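Local structure of periphilin-1 (Homo sapiens, 6SWG) at residues T23-I35 against C79-D91. The protein is a component of the human silencing hub (HUSH) complex, probably assisting transcriptional repression through its helical C-terminal domain. Sequence-based numbering, arbitrary orientation.
Sequences TRSKAIASKTKEI and CVEELKHFIAEYD
The helical segments 23-35 and 79-91 run antiparallel, their axes 158° apart in direction and 10.3 Å apart at closest approach, with Arg24 level with Tyr90 and Ile35 with Cys79. Arg24 grips Asp91 side-on: NE donates to OD1 (3.0 Å, 170° at the hydrogen) and NH1 to OD2 (2.9 Å), each on a syn lone pair, and the two flat groups are nearly coplanar. An extended chain from CG to NE carries the guanidinium there, and Ile28 CD1 covers one of its faces. With an alanine at Arg24, the Asp91 carboxylate would probably lose its charged mate and be set free to turn. Tyr90 CE2 meets Arg24 CB at 3.6 Å. Over one face of the Phe86 ring lies Lys31 CG, a CH-pi contact 3.7 Å from the centroid, while Ala27 CB sits at the ring edge. A bend at chi2 (57°) lays the lysine chain across this ring, and Lys31 NZ forms salt bridges with Glu34 OE1 (2.8 Å) and, at the longer 3.5 Å, Glu82 OE2. Ile35 CD1 packs on Leu83 CB; apolar side chains from the chain of a different protein pack on Leu83 and Ile87. This is the open end of an antiparallel helical hairpin, where the terminal parts of helices 23-56 and 61-93 pair, with an apolar seam flanked by salt bridges.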
loop_
_atom_site.group_PDB
_atom_site.type_symbol
_atom_site.label_atom_id
_atom_site.label_comp_id
_atom_site.label_asym_id
_atom_site.label_seq_id
_atom_site.Cartn_x
_atom_site.Cartn_y
_atom_site.Cartn_z
ATOM N N THR B 23 -26.398 -14.850 -18.886
ATOM C CA THR B 23 -26.079 -13.581 -18.257
ATOM C C THR B 23 -25.549 -13.829 -16.852
ATOM O O THR B 23 -24.592 -13.171 -16.401
ATOM C CB THR B 23 -27.324 -12.700 -18.173
ATOM O OG1 THR B 23 -27.814 -12.385 -19.479
ATOM C CG2 THR B 23 -27.021 -11.417 -17.430
ATOM N N ARG B 24 -26.182 -14.783 -16.155
ATOM C CA ARG B 24 -25.930 -14.932 -14.731
ATOM C C ARG B 24 -24.611 -15.645 -14.506
ATOM O O ARG B 24 -23.854 -15.289 -13.592
ATOM C CB ARG B 24 -27.098 -15.686 -14.089
ATOM C CG ARG B 24 -26.751 -16.445 -12.832
ATOM C CD ARG B 24 -27.936 -17.300 -12.260
ATOM N NE ARG B 24 -27.666 -17.604 -10.844
ATOM C CZ ARG B 24 -26.912 -18.638 -10.424
ATOM N NH1 ARG B 24 -26.713 -18.830 -9.142
ATOM N NH2 ARG B 24 -26.382 -19.527 -11.272
ATOM N N SER B 25 -24.329 -16.652 -15.333
ATOM C CA SER B 25 -23.036 -17.300 -15.260
ATOM C C SER B 25 -21.939 -16.302 -15.568
ATOM O O SER B 25 -20.905 -16.271 -14.893
ATOM C CB SER B 25 -22.975 -18.492 -16.203
ATOM O OG SER B 25 -22.771 -18.089 -17.540
ATOM N N LYS B 26 -22.160 -15.448 -16.566
ATOM C CA LYS B 26 -21.139 -14.462 -16.886
ATOM C C LYS B 26 -20.926 -13.480 -15.738
ATOM O O LYS B 26 -19.784 -13.128 -15.441
ATOM C CB LYS B 26 -21.486 -13.698 -18.154
ATOM C CG LYS B 26 -21.392 -14.501 -19.412
ATOM C CD LYS B 26 -21.833 -13.637 -20.580
ATOM C CE LYS B 26 -22.401 -14.483 -21.695
ATOM N NZ LYS B 26 -23.133 -13.640 -22.705
ATOM N N ALA B 27 -22.008 -13.012 -15.108
ATOM C CA ALA B 27 -21.892 -12.082 -13.980
ATOM C C ALA B 27 -21.087 -12.689 -12.833
ATOM O O ALA B 27 -20.190 -12.026 -12.274
ATOM C CB ALA B 27 -23.287 -11.683 -13.482
ATOM N N ILE B 28 -21.390 -13.955 -12.481
ATOM C CA ILE B 28 -20.650 -14.621 -11.408
ATOM C C ILE B 28 -19.194 -14.772 -11.803
ATOM O O ILE B 28 -18.292 -14.538 -11.006
ATOM C CB ILE B 28 -21.286 -15.987 -11.057
ATOM C CG1 ILE B 28 -22.714 -15.789 -10.534
ATOM C CG2 ILE B 28 -20.463 -16.759 -10.051
ATOM C CD1 ILE B 28 -23.529 -17.080 -10.429
ATOM N N ALA B 29 -18.939 -15.189 -13.033
ATOM C CA ALA B 29 -17.555 -15.398 -13.474
ATOM C C ALA B 29 -16.751 -14.104 -13.429
ATOM O O ALA B 29 -15.610 -14.103 -12.962
ATOM C CB ALA B 29 -17.534 -15.967 -14.905
ATOM N N SER B 30 -17.331 -12.997 -13.909
ATOM C CA SER B 30 -16.632 -11.725 -13.895
ATOM C C SER B 30 -16.435 -11.228 -12.476
ATOM O O SER B 30 -15.363 -10.709 -12.150
ATOM C CB SER B 30 -17.384 -10.679 -14.700
ATOM O OG SER B 30 -17.207 -10.931 -16.057
ATOM N N LYS B 31 -17.469 -11.363 -11.624
ATOM C CA LYS B 31 -17.330 -10.946 -10.232
ATOM C C LYS B 31 -16.230 -11.724 -9.551
ATOM O O LYS B 31 -15.427 -11.166 -8.802
ATOM C CB LYS B 31 -18.632 -11.171 -9.460
ATOM C CG LYS B 31 -18.692 -10.500 -8.079
ATOM C CD LYS B 31 -18.470 -8.983 -8.128
ATOM C CE LYS B 31 -18.318 -8.374 -6.740
ATOM N NZ LYS B 31 -18.207 -6.888 -6.800
ATOM N N THR B 32 -16.128 -12.996 -9.875
ATOM C CA THR B 32 -15.089 -13.811 -9.304
ATOM C C THR B 32 -13.737 -13.334 -9.780
ATOM O O THR B 32 -12.799 -13.188 -8.977
ATOM C CB THR B 32 -15.325 -15.279 -9.696
ATOM O OG1 THR B 32 -16.588 -15.748 -9.163
ATOM C CG2 THR B 32 -14.211 -16.119 -9.199
ATOM N N LYS B 33 -13.630 -13.027 -11.067
ATOM C CA LYS B 33 -12.340 -12.576 -11.570
ATOM C C LYS B 33 -11.916 -11.263 -10.906
ATOM O O LYS B 33 -10.750 -11.109 -10.495
ATOM C CB LYS B 33 -12.401 -12.459 -13.084
ATOM C CG LYS B 33 -11.121 -11.945 -13.667
ATOM C CD LYS B 33 -11.199 -11.923 -15.195
ATOM C CE LYS B 33 -9.891 -11.430 -15.875
ATOM N NZ LYS B 33 -9.985 -11.676 -17.390
ATOM N N GLU B 34 -12.857 -10.328 -10.756
ATOM C CA GLU B 34 -12.554 -9.055 -10.112
ATOM C C GLU B 34 -12.091 -9.260 -8.665
ATOM O O GLU B 34 -11.085 -8.678 -8.230
ATOM C CB GLU B 34 -13.765 -8.149 -10.189
ATOM C CG GLU B 34 -13.697 -6.911 -9.324
ATOM C CD GLU B 34 -15.109 -6.289 -9.148
ATOM O OE1 GLU B 34 -15.989 -6.928 -8.512
ATOM O OE2 GLU B 34 -15.349 -5.177 -9.657
ATOM N N ILE B 35 -12.814 -10.085 -7.903
ATOM C CA ILE B 35 -12.414 -10.324 -6.521
ATOM C C ILE B 35 -11.012 -10.917 -6.491
ATOM O O ILE B 35 -10.211 -10.592 -5.617
ATOM C CB ILE B 35 -13.423 -11.271 -5.835
ATOM C CG1 ILE B 35 -14.798 -10.615 -5.654
ATOM C CG2 ILE B 35 -12.871 -11.869 -4.514
ATOM C CD1 ILE B 35 -15.893 -11.712 -5.291
ATOM N N CYS B 79 -13.320 -12.072 0.907
ATOM C CA CYS B 79 -13.501 -12.303 -0.522
ATOM C C CYS B 79 -14.560 -13.372 -0.750
ATOM O O CYS B 79 -15.544 -13.158 -1.469
ATOM C CB CYS B 79 -12.151 -12.684 -1.137
ATOM S SG CYS B 79 -11.102 -11.200 -1.189
ATOM N N VAL B 80 -14.420 -14.495 -0.055
ATOM C CA VAL B 80 -15.418 -15.545 -0.163
ATOM C C VAL B 80 -16.798 -14.995 0.178
ATOM O O VAL B 80 -17.762 -15.151 -0.614
ATOM C CB VAL B 80 -15.042 -16.723 0.743
ATOM C CG1 VAL B 80 -16.173 -17.765 0.768
ATOM C CG2 VAL B 80 -13.632 -17.257 0.348
ATOM N N GLU B 81 -16.905 -14.263 1.320
ATOM C CA GLU B 81 -18.206 -13.725 1.690
ATOM C C GLU B 81 -18.726 -12.798 0.601
ATOM O O GLU B 81 -19.905 -12.849 0.250
ATOM C CB GLU B 81 -18.182 -12.991 3.011
ATOM C CG GLU B 81 -19.511 -13.234 3.731
ATOM C CD GLU B 81 -20.714 -12.467 3.090
ATOM O OE1 GLU B 81 -20.552 -11.226 2.890
ATOM O OE2 GLU B 81 -21.790 -13.094 2.750
ATOM N N GLU B 82 -17.841 -11.990 0.013
ATOM C CA GLU B 82 -18.246 -11.029 -0.997
ATOM C C GLU B 82 -18.926 -11.741 -2.154
ATOM O O GLU B 82 -20.059 -11.410 -2.518
ATOM C CB GLU B 82 -17.018 -10.275 -1.490
ATOM C CG GLU B 82 -17.349 -9.347 -2.615
ATOM C CD GLU B 82 -16.238 -8.335 -2.923
ATOM O OE1 GLU B 82 -15.153 -8.425 -2.308
ATOM O OE2 GLU B 82 -16.508 -7.411 -3.743
ATOM N N LEU B 83 -18.317 -12.850 -2.620
ATOM C CA LEU B 83 -18.876 -13.560 -3.763
ATOM C C LEU B 83 -20.239 -14.143 -3.399
ATOM O O LEU B 83 -21.210 -14.021 -4.174
ATOM C CB LEU B 83 -17.917 -14.651 -4.222
ATOM C CG LEU B 83 -18.477 -15.433 -5.417
ATOM C CD1 LEU B 83 -18.726 -14.573 -6.615
ATOM C CD2 LEU B 83 -17.502 -16.554 -5.804
ATOM N N LYS B 84 -20.358 -14.701 -2.186
ATOM C CA LYS B 84 -21.665 -15.235 -1.788
ATOM C C LYS B 84 -22.699 -14.125 -1.746
ATOM O O LYS B 84 -23.780 -14.246 -2.341
ATOM C CB LYS B 84 -21.600 -15.946 -0.454
ATOM C CG LYS B 84 -20.806 -17.207 -0.516
ATOM C CD LYS B 84 -20.758 -17.880 0.859
ATOM C CE LYS B 84 -19.914 -19.142 0.812
ATOM N NZ LYS B 84 -19.910 -19.990 2.061
ATOM N N HIS B 85 -22.320 -12.978 -1.186
ATOM C CA HIS B 85 -23.234 -11.844 -1.169
ATOM C C HIS B 85 -23.730 -11.535 -2.569
ATOM O O HIS B 85 -24.947 -11.451 -2.794
ATOM C CB HIS B 85 -22.591 -10.613 -0.571
ATOM C CG HIS B 85 -23.604 -9.627 -0.116
ATOM N ND1 HIS B 85 -23.744 -8.390 -0.697
ATOM C CD2 HIS B 85 -24.577 -9.722 0.818
ATOM C CE1 HIS B 85 -24.740 -7.750 -0.113
ATOM N NE2 HIS B 85 -25.253 -8.533 0.814
ATOM N N PHE B 86 -22.804 -11.500 -3.541
ATOM C CA PHE B 86 -23.165 -11.166 -4.902
ATOM C C PHE B 86 -24.163 -12.172 -5.438
ATOM O O PHE B 86 -25.305 -11.811 -5.769
ATOM C CB PHE B 86 -21.916 -11.159 -5.755
ATOM C CG PHE B 86 -22.166 -10.873 -7.197
ATOM C CD1 PHE B 86 -22.470 -11.888 -8.069
ATOM C CD2 PHE B 86 -22.059 -9.587 -7.680
ATOM C CE1 PHE B 86 -22.680 -11.634 -9.385
ATOM C CE2 PHE B 86 -22.266 -9.316 -9.011
ATOM C CZ PHE B 86 -22.567 -10.354 -9.874
ATOM N N ILE B 87 -23.837 -13.457 -5.326
ATOM C CA ILE B 87 -24.767 -14.438 -5.819
ATOM C C ILE B 87 -26.115 -14.253 -5.125
ATOM O O ILE B 87 -27.156 -14.147 -5.799
ATOM C CB ILE B 87 -24.201 -15.853 -5.631
ATOM C CG1 ILE B 87 -22.978 -16.043 -6.515
ATOM C CG2 ILE B 87 -25.256 -16.849 -5.888
ATOM C CD1 ILE B 87 -22.164 -17.350 -6.116
ATOM N N ALA B 88 -26.128 -14.161 -3.777
ATOM C CA ALA B 88 -27.419 -14.064 -3.078
ATOM C C ALA B 88 -28.212 -12.828 -3.584
ATOM O O ALA B 88 -29.401 -12.941 -3.954
ATOM C CB ALA B 88 -27.202 -14.038 -1.562
ATOM N N GLU B 89 -27.538 -11.665 -3.701
ATOM C CA GLU B 89 -28.230 -10.459 -4.188
ATOM C C GLU B 89 -28.818 -10.710 -5.577
ATOM O O GLU B 89 -30.021 -10.491 -5.826
ATOM C CB GLU B 89 -27.274 -9.264 -4.240
ATOM C CG GLU B 89 -26.944 -8.655 -2.895
ATOM C CD GLU B 89 -28.159 -7.980 -2.254
ATOM O OE1 GLU B 89 -28.202 -7.754 -1.030
ATOM O OE2 GLU B 89 -29.108 -7.638 -2.976
ATOM N N TYR B 90 -28.018 -11.308 -6.449
ATOM C CA TYR B 90 -28.472 -11.522 -7.808
ATOM C C TYR B 90 -29.681 -12.441 -7.830
ATOM O O TYR B 90 -30.604 -12.249 -8.624
ATOM C CB TYR B 90 -27.354 -12.153 -8.629
ATOM C CG TYR B 90 -27.552 -12.075 -10.105
ATOM C CD1 TYR B 90 -26.948 -11.042 -10.825
ATOM C CD2 TYR B 90 -28.313 -13.016 -10.795
ATOM C CE1 TYR B 90 -27.076 -10.949 -12.174
ATOM C CE2 TYR B 90 -28.457 -12.925 -12.205
ATOM C CZ TYR B 90 -27.826 -11.878 -12.867
ATOM O OH TYR B 90 -27.874 -11.653 -14.230
ATOM N N ASP B 91 -29.667 -13.480 -7.008
ATOM C CA ASP B 91 -30.719 -14.463 -7.103
ATOM C C ASP B 91 -31.919 -14.056 -6.286
ATOM O O ASP B 91 -32.804 -14.903 -6.071
ATOM C CB ASP B 91 -30.234 -15.863 -6.604
ATOM C CG ASP B 91 -29.204 -16.526 -7.568
ATOM O OD1 ASP B 91 -29.158 -16.019 -8.710
ATOM O OD2 ASP B 91 -28.458 -17.493 -7.183
#